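Local atomic coordinates of FAD linked oxidase-like protein (Myceliophthora thermophila, PDB entry 5L6G), a protein that oxidises the C1 hydroxyl of xylooligosaccharides and related sugars to lactones, using a bicovalently bound FAD and passing the electrons to molecular oxygen to give hydrogen peroxide. Residues A[230-240]-A[306-316]; A[169-177]-A[265-273]. One frame throughout, in Å; residues are numbered along the deposited sequence.

Contact 1: A[230-240]-A[306-316]; sequences APPNVTSYEIN and ANLSSVQEHDW. With NAG (2-acetamido-2-deoxy-beta-D-glucopyranose), chain E.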
loop_
_atom_site.group_PDB
_atom_site.type_symbol
_atom_site.label_atom_id
_atom_site.label_comp_id
_atom_site.label_asym_id
_atom_site.label_seq_id
_atom_site.Cartn_x
_atom_site.Cartn_y
_atom_site.Cartn_z
ATOM N N ALA A 230 6.653 -6.484 19.820
ATOM C CA ALA A 230 5.204 -6.383 19.713
ATOM C C ALA A 230 4.610 -6.032 21.083
ATOM O O ALA A 230 4.990 -6.631 22.081
ATOM C CB ALA A 230 4.634 -7.703 19.232
ATOM N N PRO A 231 3.690 -5.057 21.142
ATOM C CA PRO A 231 3.085 -4.783 22.441
ATOM C C PRO A 231 2.276 -5.984 22.917
ATOM O O PRO A 231 1.655 -6.660 22.098
ATOM C CB PRO A 231 2.153 -3.605 22.151
ATOM C CG PRO A 231 1.816 -3.751 20.700
ATOM C CD PRO A 231 3.089 -4.240 20.077
ATOM N N PRO A 232 2.278 -6.247 24.229
ATOM C CA PRO A 232 1.558 -7.408 24.714
ATOM C C PRO A 232 0.051 -7.304 24.480
ATOM O O PRO A 232 -0.598 -8.334 24.318
ATOM C CB PRO A 232 1.896 -7.443 26.215
ATOM C CG PRO A 232 2.346 -6.067 26.549
ATOM C CD PRO A 232 2.979 -5.530 25.306
ATOM N N ASN A 233 -0.490 -6.086 24.448
ATOM C CA ASN A 233 -1.928 -5.874 24.299
ATOM C C ASN A 233 -2.250 -4.693 23.401
ATOM O O ASN A 233 -1.588 -3.670 23.460
ATOM C CB ASN A 233 -2.581 -5.683 25.668
ATOM C CG ASN A 233 -2.428 -6.908 26.534
ATOM O OD1 ASN A 233 -1.783 -6.865 27.583
ATOM N ND2 ASN A 233 -3.015 -8.035 26.072
ATOM N N VAL A 234 -3.251 -4.876 22.547
ATOM C CA VAL A 234 -3.783 -3.805 21.712
ATOM C C VAL A 234 -5.310 -3.831 21.827
ATOM O O VAL A 234 -5.913 -4.889 22.040
ATOM C CB VAL A 234 -3.352 -3.929 20.249
ATOM C CG1 VAL A 234 -1.830 -3.849 20.142
ATOM C CG2 VAL A 234 -3.875 -5.219 19.617
ATOM N N THR A 235 -5.931 -2.670 21.713
ATOM C CA THR A 235 -7.348 -2.549 21.963
ATOM C C THR A 235 -8.010 -1.948 20.735
ATOM O O THR A 235 -7.719 -0.822 20.358
ATOM C CB THR A 235 -7.580 -1.679 23.190
ATOM O OG1 THR A 235 -6.884 -2.264 24.308
ATOM C CG2 THR A 235 -9.082 -1.570 23.501
ATOM N N SER A 236 -8.863 -2.723 20.082
ATOM C CA SER A 236 -9.620 -2.186 18.955
ATOM C C SER A 236 -10.859 -1.510 19.498
ATOM O O SER A 236 -11.327 -1.825 20.588
ATOM C CB SER A 236 -9.974 -3.278 17.951
ATOM O OG SER A 236 -10.802 -4.272 18.524
ATOM N N TYR A 237 -11.378 -0.552 18.747
ATOM C CA TYR A 237 -12.571 0.176 19.175
ATOM C C TYR A 237 -13.186 0.879 17.990
ATOM O O TYR A 237 -12.546 1.048 16.952
ATOM C CB TYR A 237 -12.211 1.209 20.252
ATOM C CG TYR A 237 -11.215 2.254 19.789
ATOM C CD1 TYR A 237 -9.847 1.988 19.799
ATOM C CD2 TYR A 237 -11.640 3.505 19.331
ATOM C CE1 TYR A 237 -8.932 2.936 19.370
ATOM C CE2 TYR A 237 -10.730 4.459 18.885
ATOM C CZ TYR A 237 -9.382 4.177 18.917
ATOM O OH TYR A 237 -8.464 5.096 18.480
ATOM N N GLU A 238 -14.424 1.316 18.178
ATOM C CA GLU A 238 -15.145 2.035 17.159
ATOM C C GLU A 238 -15.862 3.225 17.769
ATOM O O GLU A 238 -16.207 3.223 18.962
ATOM C CB GLU A 238 -16.147 1.088 16.504
ATOM C CG GLU A 238 -15.481 0.103 15.581
ATOM C CD GLU A 238 -16.284 -1.144 15.279
ATOM O OE1 GLU A 238 -17.527 -1.147 15.431
ATOM O OE2 GLU A 238 -15.633 -2.127 14.846
ATOM N N ILE A 239 -16.063 4.250 16.951
ATOM C CA ILE A 239 -16.884 5.391 17.341
ATOM C C ILE A 239 -17.767 5.682 16.164
ATOM O O ILE A 239 -17.289 6.157 15.133
ATOM C CB ILE A 239 -16.061 6.651 17.674
ATOM C CG1 ILE A 239 -15.031 6.360 18.773
ATOM C CG2 ILE A 239 -16.996 7.792 18.069
ATOM C CD1 ILE A 239 -13.917 7.383 18.874
ATOM N N ASN A 240 -19.059 5.389 16.322
ATOM C CA ASN A 240 -20.007 5.652 15.259
ATOM C C ASN A 240 -20.253 7.146 15.135
ATOM O O ASN A 240 -20.364 7.844 16.138
ATOM C CB ASN A 240 -21.321 4.904 15.494
ATOM C CG ASN A 240 -21.180 3.421 15.245
ATOM O OD1 ASN A 240 -20.524 3.009 14.295
ATOM N ND2 ASN A 240 -21.802 2.614 16.086
ATOM N N ALA A 306 -19.559 11.956 21.087
ATOM C CA ALA A 306 -19.757 10.605 20.607
ATOM C C ALA A 306 -19.408 9.607 21.690
ATOM O O ALA A 306 -18.842 9.954 22.734
ATOM C CB ALA A 306 -18.922 10.364 19.361
ATOM N N ASN A 307 -19.779 8.359 21.435
ATOM C CA ASN A 307 -19.566 7.276 22.369
ATOM C C ASN A 307 -18.652 6.238 21.768
ATOM O O ASN A 307 -18.728 5.959 20.577
ATOM C CB ASN A 307 -20.906 6.621 22.728
ATOM C CG ASN A 307 -21.758 7.487 23.635
ATOM O OD1 ASN A 307 -21.590 8.703 23.676
ATOM N ND2 ASN A 307 -22.681 6.867 24.369
ATOM N N LEU A 308 -17.797 5.659 22.605
ATOM C CA LEU A 308 -17.023 4.476 22.234
ATOM C C LEU A 308 -17.943 3.287 22.100
ATOM O O LEU A 308 -18.908 3.167 22.847
ATOM C CB LEU A 308 -16.021 4.100 23.328
ATOM C CG LEU A 308 -14.580 4.581 23.349
ATOM C CD1 LEU A 308 -13.837 3.914 24.510
ATOM C CD2 LEU A 308 -13.896 4.309 22.027
ATOM N N SER A 309 -17.623 2.381 21.186
ATOM C CA SER A 309 -18.311 1.090 21.146
ATOM C C SER A 309 -17.336 -0.013 20.758
ATOM O O SER A 309 -16.208 0.264 20.319
ATOM C CB SER A 309 -19.504 1.128 20.191
ATOM O OG SER A 309 -19.117 1.559 18.900
ATOM N N SER A 310 -17.765 -1.259 20.958
ATOM C CA SER A 310 -17.000 -2.430 20.541
ATOM C C SER A 310 -15.555 -2.361 21.024
ATOM O O SER A 310 -14.628 -2.600 20.254
ATOM C CB SER A 310 -17.005 -2.559 19.009
ATOM O OG SER A 310 -18.319 -2.760 18.517
ATOM N N VAL A 311 -15.362 -2.031 22.292
ATOM C CA VAL A 311 -14.015 -1.965 22.839
ATOM C C VAL A 311 -13.578 -3.397 23.130
ATOM O O VAL A 311 -14.192 -4.078 23.941
ATOM C CB VAL A 311 -13.970 -1.108 24.104
ATOM C CG1 VAL A 311 -12.597 -1.162 24.750
ATOM C CG2 VAL A 311 -14.366 0.324 23.775
ATOM N N GLN A 312 -12.530 -3.847 22.457
ATOM C CA GLN A 312 -12.049 -5.227 22.586
ATOM C C GLN A 312 -10.540 -5.224 22.783
ATOM O O GLN A 312 -9.812 -4.715 21.942
ATOM C CB GLN A 312 -12.370 -6.025 21.323
ATOM C CG GLN A 312 -13.840 -6.360 21.116
ATOM C CD GLN A 312 -14.119 -6.828 19.695
ATOM O OE1 GLN A 312 -13.261 -7.417 19.044
ATOM N NE2 GLN A 312 -15.322 -6.557 19.209
ATOM N N GLU A 313 -10.080 -5.814 23.883
ATOM C CA GLU A 313 -8.652 -5.965 24.123
ATOM C C GLU A 313 -8.155 -7.258 23.483
ATOM O O GLU A 313 -8.808 -8.293 23.584
ATOM C CB GLU A 313 -8.360 -6.033 25.614
ATOM C CG GLU A 313 -8.982 -4.919 26.426
ATOM C CD GLU A 313 -8.498 -4.927 27.856
ATOM O OE1 GLU A 313 -7.335 -4.521 28.065
ATOM O OE2 GLU A 313 -9.272 -5.349 28.755
ATOM N N HIS A 314 -6.970 -7.210 22.896
ATOM C CA HIS A 314 -6.424 -8.328 22.143
ATOM C C HIS A 314 -4.962 -8.534 22.494
ATOM O O HIS A 314 -4.295 -7.602 22.922
ATOM C CB HIS A 314 -6.476 -8.018 20.630
ATOM C CG HIS A 314 -7.824 -7.599 20.122
ATOM N ND1 HIS A 314 -8.889 -8.469 20.007
ATOM C CD2 HIS A 314 -8.274 -6.400 19.689
ATOM C CE1 HIS A 314 -9.938 -7.821 19.539
ATOM N NE2 HIS A 314 -9.585 -6.568 19.315
ATOM N N ASP A 315 -4.439 -9.732 22.269
ATOM C CA ASP A 315 -2.981 -9.858 22.120
ATOM C C ASP A 315 -2.625 -9.343 20.727
ATOM O O ASP A 315 -3.515 -8.958 19.962
ATOM C CB ASP A 315 -2.463 -11.285 22.395
ATOM C CG ASP A 315 -2.802 -12.298 21.306
ATOM O OD1 ASP A 315 -3.193 -11.949 20.189
ATOM O OD2 ASP A 315 -2.641 -13.494 21.582
ATOM N N TRP A 316 -1.331 -9.310 20.421
ATOM C CA TRP A 316 -0.849 -8.720 19.189
ATOM C C TRP A 316 -1.468 -9.340 17.923
ATOM O O TRP A 316 -1.948 -8.622 17.050
ATOM C CB TRP A 316 0.678 -8.789 19.123
ATOM C CG TRP A 316 1.209 -8.280 17.819
ATOM C CD1 TRP A 316 1.763 -9.017 16.829
ATOM C CD2 TRP A 316 1.192 -6.926 17.353
ATOM N NE1 TRP A 316 2.113 -8.211 15.771
ATOM C CE2 TRP A 316 1.771 -6.920 16.068
ATOM C CE3 TRP A 316 0.738 -5.719 17.893
ATOM C CZ2 TRP A 316 1.920 -5.749 15.316
ATOM C CZ3 TRP A 316 0.889 -4.555 17.154
ATOM C CH2 TRP A 316 1.464 -4.579 15.868
HETATM C C1 NAG E . -2.992 -9.362 26.678
HETATM C C2 NAG E . -4.292 -10.172 26.636
HETATM C C3 NAG E . -4.080 -11.644 27.020
HETATM C C4 NAG E . -2.939 -12.248 26.203
HETATM C C5 NAG E . -1.701 -11.381 26.399
HETATM C C6 NAG E . -0.510 -11.885 25.588
HETATM C C7 NAG E . -6.522 -9.227 27.056
HETATM C C8 NAG E . -7.446 -8.610 28.068
HETATM N N2 NAG E . -5.301 -9.559 27.489
HETATM O O3 NAG E . -5.267 -12.381 26.805
HETATM O O4 NAG E . -2.671 -13.584 26.582
HETATM O O5 NAG E . -2.002 -10.076 25.959
HETATM O O6 NAG E . 0.478 -10.874 25.525
HETATM O O7 NAG E . -6.911 -9.397 25.899
HETATM O O HOH W 1 0.857 -9.799 22.275
HETATM O O HOH W 2 -13.395 -3.527 18.245
HETATM O O HOH W 3 -19.333 -0.546 17.305
HETATM O O HOH W 4 -19.967 4.335 18.791
HETATM O O HOH W 5 -21.063 7.746 18.811
#
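Val234 and His314 trade both backbone hydrogen bonds across two antiparallel strands, the bond from His314 N to Val234 O being 2.7 Å long. Ser236 with Gln312 and Glu238 with Ser309 form the next hydrogen-bonded pairs. Between them the register slips by one residue, a beta bulge that takes in Val311 and Ser310, the latter with positive phi and psi. Strand 308-314 is the outermost strand at one end of an eight-stranded antiparallel sheet, and 234-240 is its inner neighbour.

One side-chain bond runs diagonally on the Val234, Ser236 and Glu238 face: Ser236 OG meets His314 NE2 at 2.7 Å, near the plane of the imidazole. The hydroxyl reaches the ring because chi1 of 62° sets OG between the backbone N and the carbonyl carbon; His314 ND1 is hydrogen-bonded to Glu318 OE2. A water links Ser236 OG to Ser310 O, and another joins Glu238 OE1 to the hydroxyls of Ser309 and Ser310.

Apolar packing is spread along the pair. The methyl CB of Ala230 sits over the five-membered ring of Trp316, 3.9 Å from its centroid, a CH-pi contact, while Pro231 CD lies 3.5 Å from Trp316 CE3. Farther along, Leu308 CD2 approaches Tyr237 CD2 at 3.6 Å, and toward the far end Ile239 CG2 presses tightly on Ala306 CB. N-acetylglucosamine is covalently bonded to Asn233 ND2, and its O6 donates to Pro232 O.

Contact 2: A[169-177]-A[265-273]; sequences FGFSSHSHG and MPEEMNMRV. With FAD (flavin-adenine dinucleotide), chain D; XYP (beta-D-xylopyranose), chain H.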
loop_
_atom_site.group_PDB
_atom_site.type_symbol
_atom_site.label_atom_id
_atom_site.label_comp_id
_atom_site.label_asym_id
_atom_site.label_seq_id
_atom_site.Cartn_x
_atom_site.Cartn_y
_atom_site.Cartn_z
ATOM N N PHE A 169 0.566 1.477 5.001
ATOM C CA PHE A 169 -0.049 2.119 6.139
ATOM C C PHE A 169 -1.042 1.148 6.790
ATOM O O PHE A 169 -1.895 0.554 6.102
ATOM C CB PHE A 169 -0.822 3.356 5.674
ATOM C CG PHE A 169 -1.356 4.171 6.809
ATOM C CD1 PHE A 169 -2.569 3.832 7.422
ATOM C CD2 PHE A 169 -0.651 5.254 7.273
ATOM C CE1 PHE A 169 -3.053 4.580 8.489
ATOM C CE2 PHE A 169 -1.125 5.997 8.344
ATOM C CZ PHE A 169 -2.319 5.650 8.954
ATOM N N GLY A 170 -0.958 1.026 8.115
ATOM C CA GLY A 170 -1.883 0.218 8.849
ATOM C C GLY A 170 -2.136 0.720 10.256
ATOM O O GLY A 170 -1.924 1.902 10.578
ATOM N N PHE A 171 -2.618 -0.192 11.081
ATOM C CA PHE A 171 -3.052 0.132 12.432
ATOM C C PHE A 171 -1.930 0.233 13.463
ATOM O O PHE A 171 -2.180 0.275 14.683
ATOM C CB PHE A 171 -4.141 -0.854 12.869
ATOM C CG PHE A 171 -5.524 -0.471 12.404
ATOM C CD1 PHE A 171 -6.178 0.627 12.938
ATOM C CD2 PHE A 171 -6.171 -1.205 11.436
ATOM C CE1 PHE A 171 -7.460 0.979 12.522
ATOM C CE2 PHE A 171 -7.450 -0.864 11.018
ATOM C CZ PHE A 171 -8.094 0.229 11.566
ATOM N N SER A 172 -0.694 0.282 12.971
ATOM C CA SER A 172 0.466 0.639 13.773
ATOM C C SER A 172 1.186 1.866 13.238
ATOM O O SER A 172 2.201 2.266 13.793
ATOM C CB SER A 172 1.465 -0.530 13.807
ATOM O OG SER A 172 0.903 -1.610 14.517
ATOM N N SER A 173 0.652 2.484 12.188
ATOM C CA SER A 173 1.418 3.465 11.445
ATOM C C SER A 173 1.547 4.785 12.189
ATOM O O SER A 173 2.601 5.413 12.158
ATOM C CB SER A 173 0.829 3.683 10.054
ATOM O OG SER A 173 1.172 2.585 9.234
ATOM N N HIS A 174 0.489 5.228 12.841
ATOM C CA HIS A 174 0.639 6.393 13.699
ATOM C C HIS A 174 1.737 6.152 14.757
ATOM O O HIS A 174 2.564 7.045 15.030
ATOM C CB HIS A 174 -0.652 6.757 14.379
ATOM C CG HIS A 174 -0.637 8.132 14.951
ATOM N ND1 HIS A 174 -0.662 8.377 16.304
ATOM C CD2 HIS A 174 -0.548 9.341 14.347
ATOM C CE1 HIS A 174 -0.623 9.684 16.508
ATOM N NE2 HIS A 174 -0.549 10.286 15.336
ATOM N N SER A 175 1.737 4.955 15.354
ATOM C CA SER A 175 2.727 4.618 16.365
ATOM C C SER A 175 4.139 4.377 15.825
ATOM O O SER A 175 5.119 4.701 16.514
ATOM C CB SER A 175 2.294 3.384 17.148
ATOM O OG SER A 175 1.004 3.555 17.688
ATOM N N HIS A 176 4.254 3.789 14.626
ATOM C CA HIS A 176 5.524 3.214 14.162
ATOM C C HIS A 176 5.879 3.441 12.684
ATOM O O HIS A 176 6.923 2.986 12.214
ATOM C CB HIS A 176 5.511 1.695 14.427
ATOM C CG HIS A 176 5.483 1.330 15.880
ATOM N ND1 HIS A 176 6.508 1.634 16.745
ATOM C CD2 HIS A 176 4.575 0.643 16.606
ATOM C CE1 HIS A 176 6.223 1.176 17.953
ATOM N NE2 HIS A 176 5.048 0.575 17.897
ATOM N N GLY A 177 5.049 4.159 11.950
ATOM C CA GLY A 177 5.417 4.533 10.600
ATOM C C GLY A 177 4.897 3.582 9.556
ATOM O O GLY A 177 3.986 2.786 9.796
ATOM N N MET A 265 -4.161 13.308 18.905
ATOM C CA MET A 265 -4.034 11.851 18.803
ATOM C C MET A 265 -2.705 11.369 19.362
ATOM O O MET A 265 -1.656 11.689 18.830
ATOM C CB MET A 265 -4.210 11.373 17.351
ATOM C CG MET A 265 -4.494 9.880 17.280
ATOM S SD MET A 265 -5.258 9.235 15.780
ATOM C CE MET A 265 -3.805 8.967 14.804
ATOM N N PRO A 266 -2.746 10.574 20.429
ATOM C CA PRO A 266 -1.470 10.208 21.020
ATOM C C PRO A 266 -0.756 9.148 20.187
ATOM O O PRO A 266 -1.379 8.480 19.339
ATOM C CB PRO A 266 -1.870 9.708 22.407
ATOM C CG PRO A 266 -3.236 9.154 22.192
ATOM C CD PRO A 266 -3.877 10.119 21.250
ATOM N N GLU A 267 0.543 9.015 20.409
ATOM C CA GLU A 267 1.358 8.107 19.618
ATOM C C GLU A 267 0.809 6.685 19.598
ATOM O O GLU A 267 0.865 6.034 18.562
ATOM C CB GLU A 267 2.805 8.093 20.117
ATOM C CG GLU A 267 3.542 9.407 19.906
ATOM C CD GLU A 267 5.024 9.317 20.210
ATOM O OE1 GLU A 267 5.563 8.189 20.332
ATOM O OE2 GLU A 267 5.662 10.385 20.318
ATOM N N GLU A 268 0.246 6.228 20.714
ATOM C CA GLU A 268 -0.252 4.850 20.849
ATOM C C GLU A 268 -1.541 4.589 20.058
ATOM O O GLU A 268 -1.911 3.427 19.853
ATOM C CB GLU A 268 -0.554 4.529 22.321
ATOM C CG GLU A 268 0.653 4.536 23.245
ATOM C CD GLU A 268 1.055 5.906 23.759
ATOM O OE1 GLU A 268 0.422 6.947 23.429
ATOM O OE2 GLU A 268 2.034 5.920 24.525
ATOM N N MET A 269 -2.224 5.654 19.642
ATOM C CA MET A 269 -3.504 5.553 18.963
ATOM C C MET A 269 -3.344 5.555 17.445
ATOM O O MET A 269 -2.614 6.362 16.909
ATOM C CB MET A 269 -4.391 6.731 19.364
ATOM C CG MET A 269 -5.822 6.658 18.861
ATOM S SD MET A 269 -6.841 7.972 19.534
ATOM C CE MET A 269 -6.881 7.556 21.287
ATOM N N ASN A 270 -4.065 4.661 16.784
ATOM C CA ASN A 270 -3.997 4.479 15.344
ATOM C C ASN A 270 -5.422 4.356 14.905
ATOM O O ASN A 270 -6.155 3.518 15.444
ATOM C CB ASN A 270 -3.252 3.196 14.984
ATOM C CG ASN A 270 -1.832 3.208 15.452
ATOM O OD1 ASN A 270 -0.932 3.528 14.679
ATOM N ND2 ASN A 270 -1.618 2.904 16.747
ATOM N N MET A 271 -5.844 5.209 13.982
ATOM C CA MET A 271 -7.285 5.398 13.759
ATOM C C MET A 271 -7.587 5.870 12.345
ATOM O O MET A 271 -6.748 6.470 11.707
ATOM C CB MET A 271 -7.849 6.385 14.756
ATOM C CG MET A 271 -9.358 6.371 14.892
ATOM S SD MET A 271 -9.952 7.229 16.354
ATOM C CE MET A 271 -9.064 8.794 16.241
ATOM N N ARG A 272 -8.795 5.556 11.888
ATOM C CA ARG A 272 -9.308 5.994 10.610
ATOM C C ARG A 272 -10.830 6.149 10.685
ATOM O O ARG A 272 -11.482 5.588 11.560
ATOM C CB ARG A 272 -8.990 4.951 9.561
ATOM C CG ARG A 272 -9.830 3.679 9.697
ATOM C CD ARG A 272 -9.221 2.552 8.857
ATOM N NE ARG A 272 -10.016 1.342 8.899
ATOM C CZ ARG A 272 -9.672 0.199 8.323
ATOM N NH1 ARG A 272 -8.525 0.099 7.672
ATOM N NH2 ARG A 272 -10.468 -0.852 8.422
ATOM N N VAL A 273 -11.372 6.923 9.768
ATOM C CA VAL A 273 -12.795 6.904 9.486
ATOM C C VAL A 273 -13.018 5.888 8.385
ATOM O O VAL A 273 -12.353 5.948 7.372
ATOM C CB VAL A 273 -13.291 8.274 8.983
ATOM C CG1 VAL A 273 -14.756 8.195 8.590
ATOM C CG2 VAL A 273 -13.082 9.345 10.044
HETATM P PA FAD D . 1.799 -6.685 -6.585
HETATM O O1A FAD D . 2.483 -8.032 -6.606
HETATM O O2A FAD D . 0.618 -6.519 -7.488
HETATM O O5B FAD D . 2.859 -5.536 -6.746
HETATM C C5B FAD D . 2.531 -4.144 -6.729
HETATM C C4B FAD D . 3.623 -3.352 -7.413
HETATM O O4B FAD D . 4.859 -3.558 -6.725
HETATM C C3B FAD D . 3.855 -3.790 -8.850
HETATM O O3B FAD D . 4.297 -2.685 -9.609
HETATM C C2B FAD D . 4.980 -4.786 -8.730
HETATM O O2B FAD D . 5.700 -4.984 -9.940
HETATM C C1B FAD D . 5.797 -4.172 -7.616
HETATM N N9A FAD D . 6.568 -5.202 -6.916
HETATM C C8A FAD D . 6.128 -6.309 -6.326
HETATM N N7A FAD D . 7.158 -7.018 -5.805
HETATM C C5A FAD D . 8.254 -6.311 -6.076
HETATM C C6A FAD D . 9.683 -6.503 -5.837
HETATM N N6A FAD D . 10.047 -7.608 -5.157
HETATM N N1A FAD D . 10.528 -5.566 -6.315
HETATM C C2A FAD D . 10.127 -4.474 -6.971
HETATM N N3A FAD D . 8.807 -4.232 -7.228
HETATM C C4A FAD D . 7.869 -5.122 -6.801
HETATM N N1 FAD D . -2.190 -0.808 1.423
HETATM C C2 FAD D . -1.921 -0.092 2.560
HETATM O O2 FAD D . -1.079 0.847 2.508
HETATM N N3 FAD D . -2.520 -0.406 3.736
HETATM C C4 FAD D . -3.397 -1.431 3.859
HETATM O O4 FAD D . -3.964 -1.734 4.947
HETATM C C4X FAD D . -3.743 -2.244 2.674
HETATM N N5 FAD D . -4.618 -3.291 2.703
HETATM C C5X FAD D . -4.908 -4.063 1.590
HETATM C C6 FAD D . -5.786 -5.154 1.637
HETATM C C7 FAD D . -6.056 -5.888 0.471
HETATM C C7M FAD D . -7.024 -7.042 0.562
HETATM C C8 FAD D . -5.377 -5.558 -0.829
HETATM C C8M FAD D . -5.595 -6.385 -2.091
HETATM C C9 FAD D . -4.499 -4.479 -0.846
HETATM C C9A FAD D . -4.248 -3.706 0.302
HETATM N N10 FAD D . -3.370 -2.590 0.291
HETATM C C10 FAD D . -3.078 -1.835 1.429
HETATM C "C1'" FAD D . -2.686 -2.161 -0.924
HETATM C "C2'" FAD D . -1.333 -2.781 -1.068
HETATM O "O2'" FAD D . -0.447 -2.072 -0.197
HETATM C "C3'" FAD D . -0.907 -2.535 -2.505
HETATM O "O3'" FAD D . -1.853 -3.090 -3.425
HETATM C "C4'" FAD D . 0.467 -3.177 -2.718
HETATM O "O4'" FAD D . 1.182 -2.421 -3.705
HETATM C "C5'" FAD D . 0.292 -4.619 -3.120
HETATM O "O5'" FAD D . 1.531 -5.314 -2.961
HETATM P P FAD D . 1.656 -6.732 -3.643
HETATM O O1P FAD D . 3.061 -7.241 -3.562
HETATM O O2P FAD D . 0.575 -7.634 -3.139
HETATM O O3P FAD D . 1.173 -6.400 -5.133
HETATM O O1 XYP H . -6.652 0.379 3.516
HETATM C C1 XYP H . -7.077 -0.970 3.342
HETATM C C2 XYP H . -7.996 -1.359 4.499
HETATM C C3 XYP H . -8.640 -2.718 4.259
HETATM C C4 XYP H . -9.312 -2.749 2.890
HETATM C C5 XYP H . -8.332 -2.321 1.790
HETATM O O2 XYP H . -7.209 -1.399 5.689
HETATM O O3 XYP H . -9.544 -3.048 5.328
HETATM O O4 XYP H . -9.739 -4.082 2.585
HETATM O O5 XYP H . -7.727 -1.066 2.084
HETATM O O HOH W 6 5.533 5.147 19.046
#
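His174 lies under the methyl of Met265: CE sits over the centre of the imidazole, 3.3 Å from its centroid and 12° off the ring normal, a close CH-pi contact. The sulfur stands farther out above the same ring. With CG anti to the backbone N (chi1 -164°), the imidazole reaches in among the backbone carbonyls of Met265 and of the type I turn Pro266 to Met269, where ND1 is 2.9 Å from Met269 O.

Asn270 faces the start of helix 173-176. Its OD1 accepts from Ser175 N at 3.1 Å, with the donor tilted from the carbonyl plane, and its ND2 donates to Ser175 OG at 2.9 Å, close to the plane of the amide. Ser175 OG in turn donates to Glu267 O at 2.6 Å, while ND2 also bonds to Leu285 O, and these partners fix the rotation of the amide. A leucine in its place would probably leave Ser175 N without its acceptor and take away the N-H given to Ser175 OG and to Leu285 O, so that the serine would keep only its bond to Glu267 O across this contact.

At the other end CZ of Phe171 comes over one face of the Arg272 guanidinium, 3.5 Å from NE, the two planes 54° apart. Arg272 binds substrate: NH1 donates to O2 of the bound xylose at 2.8 Å, in the plane of the guanidinium, while NE is held by Gln283. Phe169 pairs with the flavin through its backbone, N to O2 and O from N3, so the same loop touches both the flavin and a substrate-binding residue.

The contact thus joins the FAD-binding domain to the first part of strand 269-275, an inner strand between 280-286 and 374-381, and to the turn before it; Phe171 also touches Leu285 of strand 280-286, and Met265 reaches back onto helix 246-261.

How the contacts relate
From the N terminus, the chain first gives segment 169-177, beside the flavin in the FAD-binding domain, and then runs on through 230-240 into the eight-stranded sheet. Contact 2 closes when it comes back at 265-273, after 87 intervening residues; contact 1 closes later, when 306-316 adds the outermost strand after 65. The segments alternate, so the two loops cross. Both contacts reach the same sheet, where strand 280-286 separates 234-240 from 269-275, and their centres lie 12 Å apart. They touch directly: Tyr237 OH packs 3.1 Å from Met269 CG, and Trp316 CH2 3.3 Å from Ser172 OG, the first within the sheet, the second bringing the start of helix 316-322 against the flavin-side loop.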